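Local coordinates for tryptophanyl-tRNA synthetase (Thermus thermophilus, PDB 2EL7), which probably attaches tryptophan to its cognate tRNA at the expense of ATP, as a homodimeric class I aminoacyl-tRNA synthetase, at residues M1-E13 against L33-A46. Sequence-based numbering, arbitrary orientation.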
ATOM      1  N   MET A   1      -3.259  29.108  -1.497  1.00 40.78           N
ATOM      2  CA  MET A   1      -4.316  28.035  -1.538  1.00 36.28           C
ATOM      3  C   MET A   1      -4.878  27.830  -2.941  1.00 33.56           C
ATOM      4  O   MET A   1      -5.669  28.649  -3.409  1.00 42.76           O
ATOM      5  CB  MET A   1      -5.455  28.402  -0.584  1.00 33.69           C
ATOM      6  CG  MET A   1      -6.536  27.359  -0.410  1.00 31.72           C
ATOM      7  SD  MET A   1      -7.928  27.955   0.621  1.00 49.48           S
ATOM      8  CE  MET A   1      -7.749  27.014   2.074  1.00 49.86           C
ATOM      9  N   LYS A   2      -4.465  26.758  -3.616  1.00 29.48           N
ATOM     10  CA  LYS A   2      -4.978  26.450  -4.963  1.00 34.25           C
ATOM     11  C   LYS A   2      -5.868  25.202  -4.949  1.00 30.79           C
ATOM     12  O   LYS A   2      -6.928  25.167  -5.568  1.00 30.33           O
ATOM     13  CB  LYS A   2      -3.843  26.184  -5.955  1.00 46.54           C
ATOM     14  CG  LYS A   2      -2.957  27.364  -6.322  1.00 50.63           C
ATOM     15  CD  LYS A   2      -1.903  26.872  -7.295  1.00 56.11           C
ATOM     16  CE  LYS A   2      -0.992  27.984  -7.772  1.00 72.07           C
ATOM     17  NZ  LYS A   2       0.025  27.450  -8.727  1.00 68.24           N
ATOM     18  N   ARG A   3      -5.419  24.158  -4.271  1.00 27.93           N
ATOM     19  CA  ARG A   3      -6.212  22.946  -4.210  1.00 28.43           C
ATOM     20  C   ARG A   3      -6.210  22.420  -2.802  1.00 25.05           C
ATOM     21  O   ARG A   3      -5.162  22.266  -2.183  1.00 26.52           O
ATOM     22  CB  ARG A   3      -5.673  21.870  -5.145  1.00 24.59           C
ATOM     23  CG  ARG A   3      -6.504  20.595  -5.071  1.00 25.25           C
ATOM     24  CD  ARG A   3      -6.063  19.618  -6.119  1.00 25.17           C
ATOM     25  NE  ARG A   3      -6.440  20.090  -7.441  1.00 30.15           N
ATOM     26  CZ  ARG A   3      -5.829  19.735  -8.563  1.00 33.86           C
ATOM     27  NH1 ARG A   3      -6.259  20.218  -9.703  1.00 29.14           N
ATOM     28  NH2 ARG A   3      -4.788  18.907  -8.547  1.00 37.41           N
ATOM     29  N   VAL A   4      -7.397  22.156  -2.296  1.00 20.10           N
ATOM     30  CA  VAL A   4      -7.536  21.675  -0.946  1.00 31.13           C
ATOM     31  C   VAL A   4      -8.046  20.239  -0.886  1.00 26.86           C
ATOM     32  O   VAL A   4      -8.866  19.838  -1.702  1.00 24.32           O
ATOM     33  CB  VAL A   4      -8.500  22.604  -0.146  1.00 30.18           C
ATOM     34  CG1 VAL A   4      -8.856  21.979   1.212  1.00 21.50           C
ATOM     35  CG2 VAL A   4      -7.825  23.955   0.074  1.00 30.79           C
ATOM     36  N   LEU A   5      -7.519  19.456   0.050  1.00 19.48           N
ATOM     37  CA  LEU A   5      -8.000  18.105   0.218  1.00 24.82           C
ATOM     38  C   LEU A   5      -8.535  18.015   1.632  1.00 28.41           C
ATOM     39  O   LEU A   5      -7.794  18.238   2.597  1.00 33.64           O
ATOM     40  CB  LEU A   5      -6.904  17.061   0.032  1.00 17.21           C
ATOM     41  CG  LEU A   5      -7.508  15.662   0.314  1.00 28.96           C
ATOM     42  CD1 LEU A   5      -8.473  15.233  -0.799  1.00 14.34           C
ATOM     43  CD2 LEU A   5      -6.415  14.636   0.453  1.00 29.03           C
ATOM     44  N   SER A   6      -9.823  17.718   1.764  1.00 28.51           N
ATOM     45  CA  SER A   6     -10.426  17.595   3.092  1.00 25.91           C
ATOM     46  C   SER A   6     -10.955  16.182   3.317  1.00 21.82           C
ATOM     47  O   SER A   6     -11.712  15.660   2.502  1.00 28.57           O
ATOM     48  CB  SER A   6     -11.552  18.622   3.267  1.00 24.79           C
ATOM     49  OG  SER A   6     -11.078  19.949   3.035  1.00 33.42           O
ATOM     50  N   GLY A   7     -10.556  15.576   4.433  1.00 19.90           N
ATOM     51  CA  GLY A   7     -10.978  14.230   4.752  1.00 13.04           C
ATOM     52  C   GLY A   7     -12.263  14.146   5.539  1.00 26.30           C
ATOM     53  O   GLY A   7     -12.418  14.805   6.578  1.00 29.04           O
ATOM     54  N   ILE A   8     -13.186  13.321   5.039  1.00 29.03           N
ATOM     55  CA  ILE A   8     -14.487  13.096   5.657  1.00 23.30           C
ATOM     56  C   ILE A   8     -14.560  11.669   6.206  1.00 33.28           C
ATOM     57  O   ILE A   8     -14.341  10.693   5.472  1.00 23.72           O
ATOM     58  CB  ILE A   8     -15.609  13.292   4.622  1.00 25.99           C
ATOM     59  CG1 ILE A   8     -15.754  14.779   4.298  1.00 26.16           C
ATOM     60  CG2 ILE A   8     -16.944  12.700   5.137  1.00 29.05           C
ATOM     61  CD1 ILE A   8     -16.844  15.051   3.278  1.00 26.56           C
ATOM     62  N   GLN A   9     -14.873  11.535   7.488  1.00 30.82           N
ATOM     63  CA  GLN A   9     -14.969  10.189   8.057  1.00 37.46           C
ATOM     64  C   GLN A   9     -16.176   9.442   7.477  1.00 28.39           C
ATOM     65  O   GLN A   9     -17.237  10.034   7.251  1.00 24.74           O
ATOM     66  CB  GLN A   9     -15.051  10.267   9.587  1.00 25.32           C
ATOM     67  CG  GLN A   9     -13.785  10.828  10.197  1.00 24.40           C
ATOM     68  CD  GLN A   9     -12.549  10.099   9.693  1.00 36.07           C
ATOM     69  OE1 GLN A   9     -12.520   8.861   9.670  1.00 35.93           O
ATOM     70  NE2 GLN A   9     -11.520  10.855   9.280  1.00 21.76           N
ATOM     71  N   PRO A  10     -16.028   8.130   7.232  1.00 25.55           N
ATOM     72  CA  PRO A  10     -17.105   7.303   6.678  1.00 24.24           C
ATOM     73  C   PRO A  10     -18.231   7.053   7.713  1.00 28.59           C
ATOM     74  O   PRO A  10     -18.300   5.987   8.342  1.00 28.44           O
ATOM     75  CB  PRO A  10     -16.367   6.033   6.283  1.00 21.56           C
ATOM     76  CG  PRO A  10     -15.382   5.885   7.387  1.00 19.98           C
ATOM     77  CD  PRO A  10     -14.852   7.301   7.560  1.00 28.02           C
ATOM     78  N   SER A  11     -19.096   8.047   7.895  1.00 24.24           N
ATOM     79  CA  SER A  11     -20.186   7.939   8.867  1.00 26.00           C
ATOM     80  C   SER A  11     -21.316   8.924   8.590  1.00 25.65           C
ATOM     81  O   SER A  11     -21.069  10.060   8.196  1.00 21.40           O
ATOM     82  CB  SER A  11     -19.652   8.200  10.278  1.00 21.26           C
ATOM     83  OG  SER A  11     -20.695   8.630  11.140  1.00 29.45           O
ATOM     84  N   GLY A  12     -22.554   8.497   8.820  1.00 33.09           N
ATOM     85  CA  GLY A  12     -23.678   9.396   8.599  1.00 31.52           C
ATOM     86  C   GLY A  12     -24.120  10.160   9.846  1.00 39.37           C
ATOM     87  O   GLY A  12     -25.198  10.737   9.859  1.00 51.25           O
ATOM     88  N   GLU A  13     -23.306  10.177  10.895  1.00 46.92           N
ATOM     89  CA  GLU A  13     -23.669  10.880  12.136  1.00 52.20           C
ATOM     90  C   GLU A  13     -22.978  12.234  12.284  1.00 47.66           C
ATOM     91  O   GLU A  13     -21.917  12.333  12.904  1.00 56.75           O
ATOM     92  CB  GLU A  13     -23.303  10.026  13.355  1.00 58.66           C
ATOM     93  CG  GLU A  13     -23.788   8.589  13.291  1.00 68.56           C
ATOM     94  CD  GLU A  13     -25.297   8.488  13.369  1.00 74.91           C
ATOM     95  OE1 GLU A  13     -25.877   9.065  14.316  1.00 79.53           O
ATOM     96  OE2 GLU A  13     -25.901   7.830  12.494  1.00 72.84           O
ATOM     97  N   LEU A  33     -12.781  27.774  -3.901  1.00 29.53           N
ATOM     98  CA  LEU A  33     -12.010  26.962  -4.828  1.00 30.41           C
ATOM     99  C   LEU A  33     -12.810  26.215  -5.874  1.00 21.49           C
ATOM    100  O   LEU A  33     -12.258  25.769  -6.870  1.00 17.56           O
ATOM    101  CB  LEU A  33     -11.108  26.004  -4.042  1.00 24.72           C
ATOM    102  CG  LEU A  33     -10.238  26.772  -3.033  1.00 38.85           C
ATOM    103  CD1 LEU A  33      -9.464  25.809  -2.126  1.00 31.14           C
ATOM    104  CD2 LEU A  33      -9.298  27.693  -3.795  1.00 29.82           C
ATOM    105  N   GLY A  34     -14.107  26.089  -5.658  1.00 21.69           N
ATOM    106  CA  GLY A  34     -14.930  25.412  -6.631  1.00 21.41           C
ATOM    107  C   GLY A  34     -14.554  23.952  -6.785  1.00 35.25           C
ATOM    108  O   GLY A  34     -14.604  23.199  -5.805  1.00 35.92           O
ATOM    109  N   ARG A  35     -14.164  23.556  -8.003  1.00 27.89           N
ATOM    110  CA  ARG A  35     -13.816  22.171  -8.302  1.00 29.27           C
ATOM    111  C   ARG A  35     -12.486  21.731  -7.689  1.00 29.20           C
ATOM    112  O   ARG A  35     -12.222  20.551  -7.505  1.00 25.32           O
ATOM    113  CB  ARG A  35     -13.786  21.971  -9.811  1.00 27.52           C
ATOM    114  CG  ARG A  35     -14.761  20.941 -10.330  1.00 38.84           C
ATOM    115  CD  ARG A  35     -16.155  21.442 -10.686  1.00 28.93           C
ATOM    116  NE  ARG A  35     -17.174  20.750  -9.887  1.00 43.74           N
ATOM    117  CZ  ARG A  35     -18.391  20.381 -10.301  1.00 34.07           C
ATOM    118  NH1 ARG A  35     -19.201  19.782  -9.449  1.00 37.16           N
ATOM    119  NH2 ARG A  35     -18.802  20.575 -11.546  1.00 36.12           N
ATOM    120  N   ASP A  36     -11.638  22.688  -7.366  1.00 37.14           N
ATOM    121  CA  ASP A  36     -10.371  22.363  -6.749  1.00 22.98           C
ATOM    122  C   ASP A  36     -10.485  22.243  -5.248  1.00 24.10           C
ATOM    123  O   ASP A  36      -9.494  22.282  -4.525  1.00 29.09           O
ATOM    124  CB  ASP A  36      -9.319  23.373  -7.155  1.00 18.84           C
ATOM    125  CG  ASP A  36      -8.664  22.994  -8.461  1.00 19.99           C
ATOM    126  OD1 ASP A  36      -8.478  23.884  -9.316  1.00 28.01           O
ATOM    127  OD2 ASP A  36      -8.333  21.791  -8.630  1.00 21.44           O
ATOM    128  N   ALA A  37     -11.716  22.098  -4.780  1.00 23.60           N
ATOM    129  CA  ALA A  37     -11.945  21.869  -3.364  1.00 23.65           C
ATOM    130  C   ALA A  37     -12.276  20.380  -3.310  1.00 22.66           C
ATOM    131  O   ALA A  37     -13.434  20.015  -3.399  1.00 19.14           O
ATOM    132  CB  ALA A  37     -13.132  22.695  -2.853  1.00 19.89           C
ATOM    133  N   PHE A  38     -11.256  19.525  -3.214  1.00 21.33           N
ATOM    134  CA  PHE A  38     -11.480  18.077  -3.139  1.00 18.62           C
ATOM    135  C   PHE A  38     -11.938  17.607  -1.772  1.00 22.11           C
ATOM    136  O   PHE A  38     -11.344  17.957  -0.739  1.00 22.40           O
ATOM    137  CB  PHE A  38     -10.217  17.304  -3.493  1.00 19.48           C
ATOM    138  CG  PHE A  38      -9.862  17.346  -4.954  1.00 22.82           C
ATOM    139  CD1 PHE A  38      -9.056  16.359  -5.507  1.00 20.11           C
ATOM    140  CD2 PHE A  38     -10.328  18.359  -5.769  1.00 14.14           C
ATOM    141  CE1 PHE A  38      -8.731  16.381  -6.837  1.00 17.80           C
ATOM    142  CE2 PHE A  38     -10.006  18.385  -7.100  1.00 24.41           C
ATOM    143  CZ  PHE A  38      -9.203  17.389  -7.638  1.00 20.40           C
ATOM    144  N   PHE A  39     -12.994  16.801  -1.756  1.00 22.20           N
ATOM    145  CA  PHE A  39     -13.504  16.271  -0.486  1.00 29.64           C
ATOM    146  C   PHE A  39     -13.502  14.778  -0.618  1.00 22.21           C
ATOM    147  O   PHE A  39     -14.189  14.234  -1.477  1.00 28.32           O
ATOM    148  CB  PHE A  39     -14.912  16.803  -0.177  1.00 17.99           C
ATOM    149  CG  PHE A  39     -14.950  18.293   0.095  1.00 26.08           C
ATOM    150  CD1 PHE A  39     -15.162  19.207  -0.950  1.00 18.67           C
ATOM    151  CD2 PHE A  39     -14.798  18.779   1.396  1.00 22.82           C
ATOM    152  CE1 PHE A  39     -15.228  20.571  -0.706  1.00 26.12           C
ATOM    153  CE2 PHE A  39     -14.861  20.159   1.665  1.00 25.93           C
ATOM    154  CZ  PHE A  39     -15.076  21.061   0.621  1.00 26.07           C
ATOM    155  N   CYS A  40     -12.713  14.125   0.241  1.00 29.38           N
ATOM    156  CA  CYS A  40     -12.511  12.673   0.211  1.00 16.47           C
ATOM    157  C   CYS A  40     -13.065  11.915   1.415  1.00 22.43           C
ATOM    158  O   CYS A  40     -12.619  12.127   2.539  1.00 25.07           O
ATOM    159  CB  CYS A  40     -11.002  12.401   0.084  1.00 20.77           C
ATOM    160  SG  CYS A  40     -10.447  10.690  -0.217  1.00 27.27           S
ATOM    161  N   ILE A  41     -14.033  11.029   1.165  1.00 19.74           N
ATOM    162  CA  ILE A  41     -14.635  10.211   2.204  1.00 17.79           C
ATOM    163  C   ILE A  41     -13.617   9.075   2.405  1.00 25.98           C
ATOM    164  O   ILE A  41     -13.501   8.175   1.567  1.00 22.87           O
ATOM    165  CB  ILE A  41     -16.007   9.647   1.732  1.00 21.16           C
ATOM    166  CG1 ILE A  41     -17.034  10.782   1.629  1.00 19.73           C
ATOM    167  CG2 ILE A  41     -16.505   8.574   2.702  1.00 22.29           C
ATOM    168  CD1 ILE A  41     -18.391  10.351   1.070  1.00 15.95           C
ATOM    169  N   VAL A  42     -12.888   9.103   3.515  1.00 20.94           N
ATOM    170  CA  VAL A  42     -11.848   8.095   3.734  1.00 29.45           C
ATOM    171  C   VAL A  42     -12.283   6.726   4.270  1.00 28.02           C
ATOM    172  O   VAL A  42     -11.938   6.352   5.387  1.00 20.91           O
ATOM    173  CB  VAL A  42     -10.700   8.665   4.632  1.00 21.09           C
ATOM    174  CG1 VAL A  42      -9.974   9.763   3.889  1.00 14.10           C
ATOM    175  CG2 VAL A  42     -11.255   9.209   5.932  1.00 16.72           C
ATOM    176  N   ASP A  43     -12.971   5.959   3.427  1.00 24.62           N
ATOM    177  CA  ASP A  43     -13.470   4.649   3.820  1.00 22.84           C
ATOM    178  C   ASP A  43     -12.351   3.684   4.230  1.00 30.36           C
ATOM    179  O   ASP A  43     -12.547   2.850   5.114  1.00 30.28           O
ATOM    180  CB  ASP A  43     -14.356   4.059   2.700  1.00 24.35           C
ATOM    181  CG  ASP A  43     -13.640   3.949   1.351  1.00 23.40           C
ATOM    182  OD1 ASP A  43     -14.174   3.265   0.462  1.00 25.18           O
ATOM    183  OD2 ASP A  43     -12.554   4.531   1.165  1.00 32.28           O
ATOM    184  N   TYR A  44     -11.177   3.809   3.617  1.00 31.61           N
ATOM    185  CA  TYR A  44     -10.042   2.959   3.974  1.00 29.12           C
ATOM    186  C   TYR A  44      -9.602   3.132   5.426  1.00 33.12           C
ATOM    187  O   TYR A  44      -8.937   2.261   5.970  1.00 35.35           O
ATOM    188  CB  TYR A  44      -8.846   3.220   3.050  1.00 32.68           C
ATOM    189  CG  TYR A  44      -8.870   2.369   1.793  1.00 29.18           C
ATOM    190  CD1 TYR A  44      -8.265   2.806   0.610  1.00 36.82           C
ATOM    191  CD2 TYR A  44      -9.515   1.135   1.782  1.00 33.17           C
ATOM    192  CE1 TYR A  44      -8.311   2.037  -0.553  1.00 38.35           C
ATOM    193  CE2 TYR A  44      -9.565   0.352   0.626  1.00 41.78           C
ATOM    194  CZ  TYR A  44      -8.965   0.807  -0.536  1.00 47.94           C
ATOM    195  OH  TYR A  44      -9.030   0.034  -1.680  1.00 61.61           O
ATOM    196  N   HIS A  45      -9.981   4.249   6.050  1.00 35.55           N
ATOM    197  CA  HIS A  45      -9.626   4.522   7.447  1.00 29.78           C
ATOM    198  C   HIS A  45     -10.407   3.595   8.389  1.00 34.60           C
ATOM    199  O   HIS A  45      -9.948   3.297   9.500  1.00 24.43           O
ATOM    200  CB  HIS A  45      -9.909   5.997   7.768  1.00 26.73           C
ATOM    201  CG  HIS A  45      -9.591   6.411   9.174  1.00 31.33           C
ATOM    202  ND1 HIS A  45      -8.478   5.964   9.859  1.00 37.50           N
ATOM    203  CD2 HIS A  45     -10.218   7.280  10.005  1.00 29.25           C
ATOM    204  CE1 HIS A  45      -8.435   6.537  11.049  1.00 30.86           C
ATOM    205  NE2 HIS A  45      -9.480   7.341  11.161  1.00 38.10           N
ATOM    206  N   ALA A  46     -11.574   3.131   7.938  1.00 26.76           N
ATOM    207  CA  ALA A  46     -12.385   2.238   8.756  1.00 27.42           C
ATOM    208  C   ALA A  46     -11.684   0.893   8.953  1.00 26.60           C
ATOM    209  O   ALA A  46     -11.824   0.292  10.007  1.00 29.39           O
ATOM    210  CB  ALA A  46     -13.766   2.014   8.112  1.00 24.27           C
TER
HETATM  211  O   HOH W   1     -11.645  20.419   0.312  1.00 38.76           O
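Met1 lays its CG against CD1 of Leu33, at the end of helix 16-33. Arg3 turns to the other side. Its chain runs extended through chi1 (180°) and chi2, which puts CD over the centre of the Phe38 ring, 4.1 Å from the centroid, in a CH-pi contact; the bend at chi3 (-70°) then turns the guanidinium toward Asp36. The guanidinium lies nearly parallel to that ring, 19° apart, and grips Asp36 side-on: NE and NH1 both donate to OD2, each at 2.8 Å, from one face of the carboxylate. NH2 is hydrogen-bonded to Tyr140 O, a second partner for the group. With an alanine at this position, the Asp36 carboxylate is likely to lose its cationic mate, and the Phe38 ring the aliphatic cover on one face.

The Val4 side chain crosses that of Leu33 at about a right angle, CG2 against the same CD1. From Val4 to Ile8 the chain pairs in parallel with strand 37-41, beginning with Val4 N to Asp36 O (3.1 Å) and ending with Val42 N to Ile8 O (2.9 Å). Leu5 CD1 rests on the CB atoms of Phe38 and Cys40. On the opposite face Ser6 CB meets Phe39 CD2 at 3.7 Å, while its OG shares a water with Phe38 O; this water sits over the Phe39 ring. Ile8 CG2 packs on Ile41 CG1, and Pro10 CB reaches Asp43 CA (4.0 Å).

Strands 4-8 and 37-41 with helix 16-33 form the first beta-alpha-beta unit of the Rossmann-like catalytic domain. An ion pair thus opens the pairing, backbone bonds and apolar contacts carry it onward, and the strand runs out into Gln9, Pro10 and Ser11, predicted to bind ATP, the predicted HIGH region starting at Pro10.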